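Local coordinates for xylulose kinase (PDB 2ITM), which phosphorylates D-xylulose to D-xylulose 5-phosphate at the expense of ATP, working as a homodimer of the FGGY carbohydrate kinase family, at residues 81-86 with 153-158; 47-52 with 158-163. All blocks are in the same frame, centred on the assembly; numbering follows the deposited sequence.

Contact 1: residues 81-86 with 153-158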
# COMPACT_ATOMS: atom_id res chain seq x y z
N THR A 81 15.90 19.69 -31.86
CA THR A 81 17.01 20.61 -31.99
C THR A 81 16.73 21.71 -33.01
O THR A 81 16.60 21.44 -34.20
CB THR A 81 18.30 19.85 -32.37
OG1 THR A 81 18.47 18.72 -31.51
CG2 THR A 81 19.52 20.70 -32.12
N LEU A 82 16.66 22.94 -32.53
CA LEU A 82 16.33 24.09 -33.36
C LEU A 82 17.55 24.91 -33.77
O LEU A 82 18.23 25.49 -32.94
CB LEU A 82 15.35 25.01 -32.65
CG LEU A 82 13.97 24.54 -32.19
CD1 LEU A 82 12.95 25.55 -32.58
CD2 LEU A 82 13.60 23.17 -32.68
N LEU A 83 17.78 24.98 -35.07
CA LEU A 83 18.91 25.71 -35.61
C LEU A 83 18.44 26.90 -36.43
O LEU A 83 17.46 26.82 -37.15
CB LEU A 83 19.75 24.79 -36.48
CG LEU A 83 20.28 23.52 -35.82
CD1 LEU A 83 21.13 22.76 -36.78
CD2 LEU A 83 21.04 23.81 -34.56
N ASP A 84 19.17 28.01 -36.33
CA ASP A 84 19.04 29.08 -37.29
C ASP A 84 19.77 28.87 -38.59
O ASP A 84 20.34 27.84 -38.83
CB ASP A 84 19.40 30.44 -36.67
CG ASP A 84 20.89 30.63 -36.45
OD1 ASP A 84 21.69 29.84 -36.97
OD2 ASP A 84 21.35 31.55 -35.76
N ALA A 85 19.74 29.89 -39.43
CA ALA A 85 20.28 29.83 -40.77
C ALA A 85 21.78 29.75 -40.76
O ALA A 85 22.38 29.37 -41.75
CB ALA A 85 19.83 31.02 -41.57
N GLN A 86 22.39 30.10 -39.64
CA GLN A 86 23.83 29.93 -39.48
C GLN A 86 24.19 28.65 -38.74
O GLN A 86 25.33 28.45 -38.37
CB GLN A 86 24.43 31.13 -38.76
CG GLN A 86 24.64 32.33 -39.63
CD GLN A 86 23.36 33.08 -39.90
OE1 GLN A 86 22.79 33.68 -38.99
NE2 GLN A 86 22.89 33.05 -41.14
N LYS A 153 20.59 12.71 -32.70
CA LYS A 153 21.68 12.02 -33.37
C LYS A 153 22.04 12.69 -34.70
O LYS A 153 23.17 12.64 -35.15
CB LYS A 153 21.34 10.56 -33.59
CG LYS A 153 20.70 10.28 -34.92
CD LYS A 153 20.38 8.84 -35.09
CE LYS A 153 19.97 8.54 -36.51
NZ LYS A 153 18.84 9.34 -36.99
N ASP A 154 21.04 13.32 -35.31
CA ASP A 154 21.20 14.01 -36.56
C ASP A 154 21.93 15.33 -36.41
O ASP A 154 22.64 15.76 -37.30
CB ASP A 154 19.85 14.18 -37.26
CG ASP A 154 19.18 12.86 -37.55
OD1 ASP A 154 19.88 11.87 -37.78
OD2 ASP A 154 17.96 12.72 -37.56
N TYR A 155 21.79 15.97 -35.26
CA TYR A 155 22.61 17.13 -34.96
C TYR A 155 24.06 16.70 -34.87
O TYR A 155 24.94 17.34 -35.40
CB TYR A 155 22.21 17.83 -33.67
CG TYR A 155 23.22 18.86 -33.22
CD1 TYR A 155 23.24 20.11 -33.80
CD2 TYR A 155 24.15 18.57 -32.26
CE1 TYR A 155 24.16 21.05 -33.40
CE2 TYR A 155 25.08 19.49 -31.86
CZ TYR A 155 25.09 20.73 -32.43
OH TYR A 155 26.02 21.65 -32.04
N LEU A 156 24.27 15.57 -34.22
CA LEU A 156 25.55 14.89 -34.19
C LEU A 156 26.14 14.65 -35.57
O LEU A 156 27.30 14.95 -35.81
CB LEU A 156 25.44 13.60 -33.41
CG LEU A 156 26.66 13.16 -32.64
CD1 LEU A 156 27.33 14.32 -31.95
CD2 LEU A 156 26.26 12.11 -31.63
N ARG A 157 25.35 14.10 -36.48
CA ARG A 157 25.77 13.93 -37.85
C ARG A 157 26.27 15.21 -38.49
O ARG A 157 27.34 15.24 -39.06
CB ARG A 157 24.65 13.30 -38.69
CG ARG A 157 25.00 13.13 -40.15
CD ARG A 157 23.80 13.02 -41.07
NE ARG A 157 22.71 12.31 -40.44
CZ ARG A 157 22.72 11.02 -40.17
NH1 ARG A 157 23.76 10.28 -40.52
NH2 ARG A 157 21.69 10.47 -39.57
N LEU A 158 25.49 16.28 -38.39
CA LEU A 158 25.86 17.58 -38.93
C LEU A 158 27.21 18.07 -38.40
O LEU A 158 28.05 18.51 -39.15
CB LEU A 158 24.77 18.60 -38.66
CG LEU A 158 25.10 20.05 -38.98
CD1 LEU A 158 25.00 20.30 -40.44
CD2 LEU A 158 24.21 21.00 -38.21

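Contact 2: residues 47-52 with 158-163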
# COMPACT_ATOMS: atom_id res chain seq x y z
N GLN A 47 26.81 19.74 -25.41
CA GLN A 47 27.18 18.65 -24.54
C GLN A 47 27.16 17.29 -25.22
O GLN A 47 27.94 16.42 -24.86
CB GLN A 47 26.33 18.64 -23.27
CG GLN A 47 26.87 17.72 -22.16
CD GLN A 47 25.82 17.33 -21.09
OE1 GLN A 47 24.62 17.56 -21.28
NE2 GLN A 47 26.28 16.74 -19.99
N TRP A 48 26.27 17.10 -26.19
CA TRP A 48 26.28 15.89 -27.00
C TRP A 48 27.60 15.75 -27.74
O TRP A 48 28.19 14.69 -27.79
CB TRP A 48 25.14 15.88 -28.02
CG TRP A 48 23.78 15.91 -27.43
CD1 TRP A 48 23.41 15.51 -26.20
CD2 TRP A 48 22.58 16.37 -28.09
NE1 TRP A 48 22.05 15.67 -26.01
CE2 TRP A 48 21.52 16.21 -27.18
CE3 TRP A 48 22.30 16.90 -29.35
CZ2 TRP A 48 20.21 16.57 -27.48
CZ3 TRP A 48 21.02 17.25 -29.65
CH2 TRP A 48 19.99 17.09 -28.73
N TRP A 49 28.07 16.85 -28.30
CA TRP A 49 29.26 16.79 -29.11
C TRP A 49 30.47 16.55 -28.24
O TRP A 49 31.25 15.65 -28.50
CB TRP A 49 29.46 18.04 -29.95
CG TRP A 49 30.82 18.10 -30.52
CD1 TRP A 49 31.85 18.87 -30.10
CD2 TRP A 49 31.32 17.34 -31.62
NE1 TRP A 49 32.96 18.65 -30.87
CE2 TRP A 49 32.66 17.70 -31.81
CE3 TRP A 49 30.78 16.37 -32.46
CZ2 TRP A 49 33.44 17.15 -32.79
CZ3 TRP A 49 31.54 15.85 -33.42
CH2 TRP A 49 32.86 16.24 -33.59
N GLN A 50 30.63 17.36 -27.20
CA GLN A 50 31.77 17.22 -26.33
C GLN A 50 31.86 15.82 -25.75
O GLN A 50 32.93 15.26 -25.64
CB GLN A 50 31.76 18.28 -25.22
CG GLN A 50 31.83 19.72 -25.72
CD GLN A 50 33.05 20.01 -26.56
OE1 GLN A 50 33.03 20.89 -27.41
NE2 GLN A 50 34.11 19.26 -26.34
N ALA A 51 30.72 15.26 -25.39
CA ALA A 51 30.68 13.90 -24.90
C ALA A 51 31.13 12.90 -25.94
O ALA A 51 31.87 11.98 -25.63
CB ALA A 51 29.33 13.55 -24.37
N THR A 52 30.65 13.05 -27.17
CA THR A 52 30.99 12.14 -28.24
C THR A 52 32.46 12.24 -28.61
O THR A 52 33.11 11.23 -28.85
CB THR A 52 30.13 12.40 -29.49
OG1 THR A 52 28.75 12.25 -29.18
CG2 THR A 52 30.39 11.35 -30.53
N LEU A 158 25.49 16.28 -38.39
CA LEU A 158 25.86 17.58 -38.93
C LEU A 158 27.21 18.07 -38.40
O LEU A 158 28.05 18.51 -39.15
CB LEU A 158 24.77 18.60 -38.66
CG LEU A 158 25.10 20.05 -38.98
CD1 LEU A 158 25.00 20.30 -40.44
CD2 LEU A 158 24.21 21.00 -38.21
N ARG A 159 27.41 17.95 -37.10
CA ARG A 159 28.70 18.24 -36.49
C ARG A 159 29.85 17.36 -36.99
O ARG A 159 30.98 17.82 -37.07
CB ARG A 159 28.60 18.20 -34.97
CG ARG A 159 28.00 19.45 -34.35
CD ARG A 159 28.83 20.70 -34.53
NE ARG A 159 29.06 21.42 -33.27
CZ ARG A 159 30.12 21.26 -32.51
NH1 ARG A 159 31.07 20.41 -32.86
NH2 ARG A 159 30.23 21.93 -31.39
N MET A 160 29.54 16.12 -37.35
CA MET A 160 30.53 15.19 -37.84
C MET A 160 30.77 15.27 -39.35
O MET A 160 31.86 14.97 -39.81
CB MET A 160 30.15 13.77 -37.46
CG MET A 160 30.37 13.40 -36.02
SD MET A 160 30.14 11.65 -35.74
CE MET A 160 28.47 11.46 -36.25
N THR A 161 29.76 15.67 -40.11
CA THR A 161 29.79 15.59 -41.56
C THR A 161 29.51 16.87 -42.30
O THR A 161 29.81 16.99 -43.47
CB THR A 161 28.83 14.52 -42.09
OG1 THR A 161 27.48 14.90 -41.82
CG2 THR A 161 29.02 13.23 -41.36
N GLY A 162 28.90 17.82 -41.62
CA GLY A 162 28.36 19.00 -42.26
C GLY A 162 27.12 18.81 -43.11
O GLY A 162 26.73 19.72 -43.83
N GLU A 163 26.49 17.65 -43.03
CA GLU A 163 25.28 17.37 -43.79
C GLU A 163 24.05 17.42 -42.90
O GLU A 163 24.14 17.18 -41.70
CB GLU A 163 25.35 16.01 -44.48
CG GLU A 163 26.69 15.65 -45.10
CD GLU A 163 26.97 16.45 -46.34
OE1 GLU A 163 26.05 17.14 -46.81
OE2 GLU A 163 28.08 16.40 -46.85

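Contact 1: residues 81-86 with 153-158
T81 and Y155 mark the point where strand 81-83 comes nearest to helix 153-158, their CA atoms 7.2 Å apart. The axes of these short segments stay 10.0 Å from each other, and their N-to-C directions differ by 40°, so the strand runs slantwise along the helix. No hydrogen bond bridges the two; only side chains meet. On the strand, alternation sends T81 and L83 to the helix, while L82 turns to the other side, against V149 and I146. On the helix, Y155 and L158, three residues apart, share the facing side. The methyl CG2 of T81 approaches the Y155 ring obliquely, 4.1 Å from CD1, because it stands anti to the backbone N (OG1 beside that N, chi1 -48°). The two branches of L83 divide the work: CD2 lies 4.3 Å from Y155 CE1, and CD1 meets L158 CD2 tip to tip at 3.8 Å. Branched aliphatic residues suit this place, since one leucine can fill against both a ring and a neighbouring methyl; Y155 offers ring carbons to T81 and L83, its OH weakly hydrogen-bonded to R159 NE. D154 OD1 takes K153 NZ at 2.8 Å and R157 NH2 at 2.9 Å from opposite faces of its carboxylate plane, a salt-bridge network that D167 and D170 extend through K153. The whole is a helix packed on a two-stranded antiparallel ribbon, 81-83 with 148-150, within the N-terminal FGGY domain.

Contact 2: residues 47-52 with 158-163
W49 reaches from helix 45-62 to the last turn of helix 152-161, where R159 and M160 receive it. Its CB lies over one face of the R159 guanidinium, 4.1 Å from NH1. From there CG stands anti to the backbone N (chi1 167°), which carries the indole out to the other helix. Along the five-membered ring, CG, CD1, NE1, CE2 and CD2 all lie under R159 NH1, with CD1 at 3.3 Å; R159 NH1 and W49 NE1 are both donors and do not bond to each other. R159 CZ sits 3.9 Å from the centroid of this ring and 18° off its normal, a cation-pi contact, although the guanidinium plane is turned 45° from the indole. Farther out, CE3 rests 3.8 Å from R159 CB, and at the rim CZ3 meets M160 CG, close to the ring plane, at 3.8 Å. A long arginine suits this position because it bends at chi2 and chi3 and doubles back over the ring, its NH2 forming a salt bridge with E46 one turn earlier on the tryptophan's helix. An alanine in place of W49 is likely to leave the R159 guanidinium without its aromatic platform, freer to swing about E46, and to open a gap beside M160 CG. Past the arginine the helix ends: T161 OG1 accepts from E163 N in an ST turn, around G162 with its positive phi. The indole also touches L156 of helix 152-161 and V216 of helix 214-220, and M160 packs on W220, so the side chain fills the junction of three helices.

In the fold
Helix 152-161 is common to both contacts, whose centres lie 9 Å apart; L158 falls within both, though it packs only in contact 1. Contact 1 presents the helix to a strand, contact 2 to helix 45-62. Contact 1 is mostly buried and wholly apolar across its interface, and its charged side chains take no part there. Contact 2 is partly buried, and there a cation sits tilted over an aromatic face near the surface, with an apolar rim facing inward. W48 joins them, its ring touching T81 and Y155, while L156 packs against W49 and T52. Along the chain, contact 1 is nested within the loop that contact 2 closes.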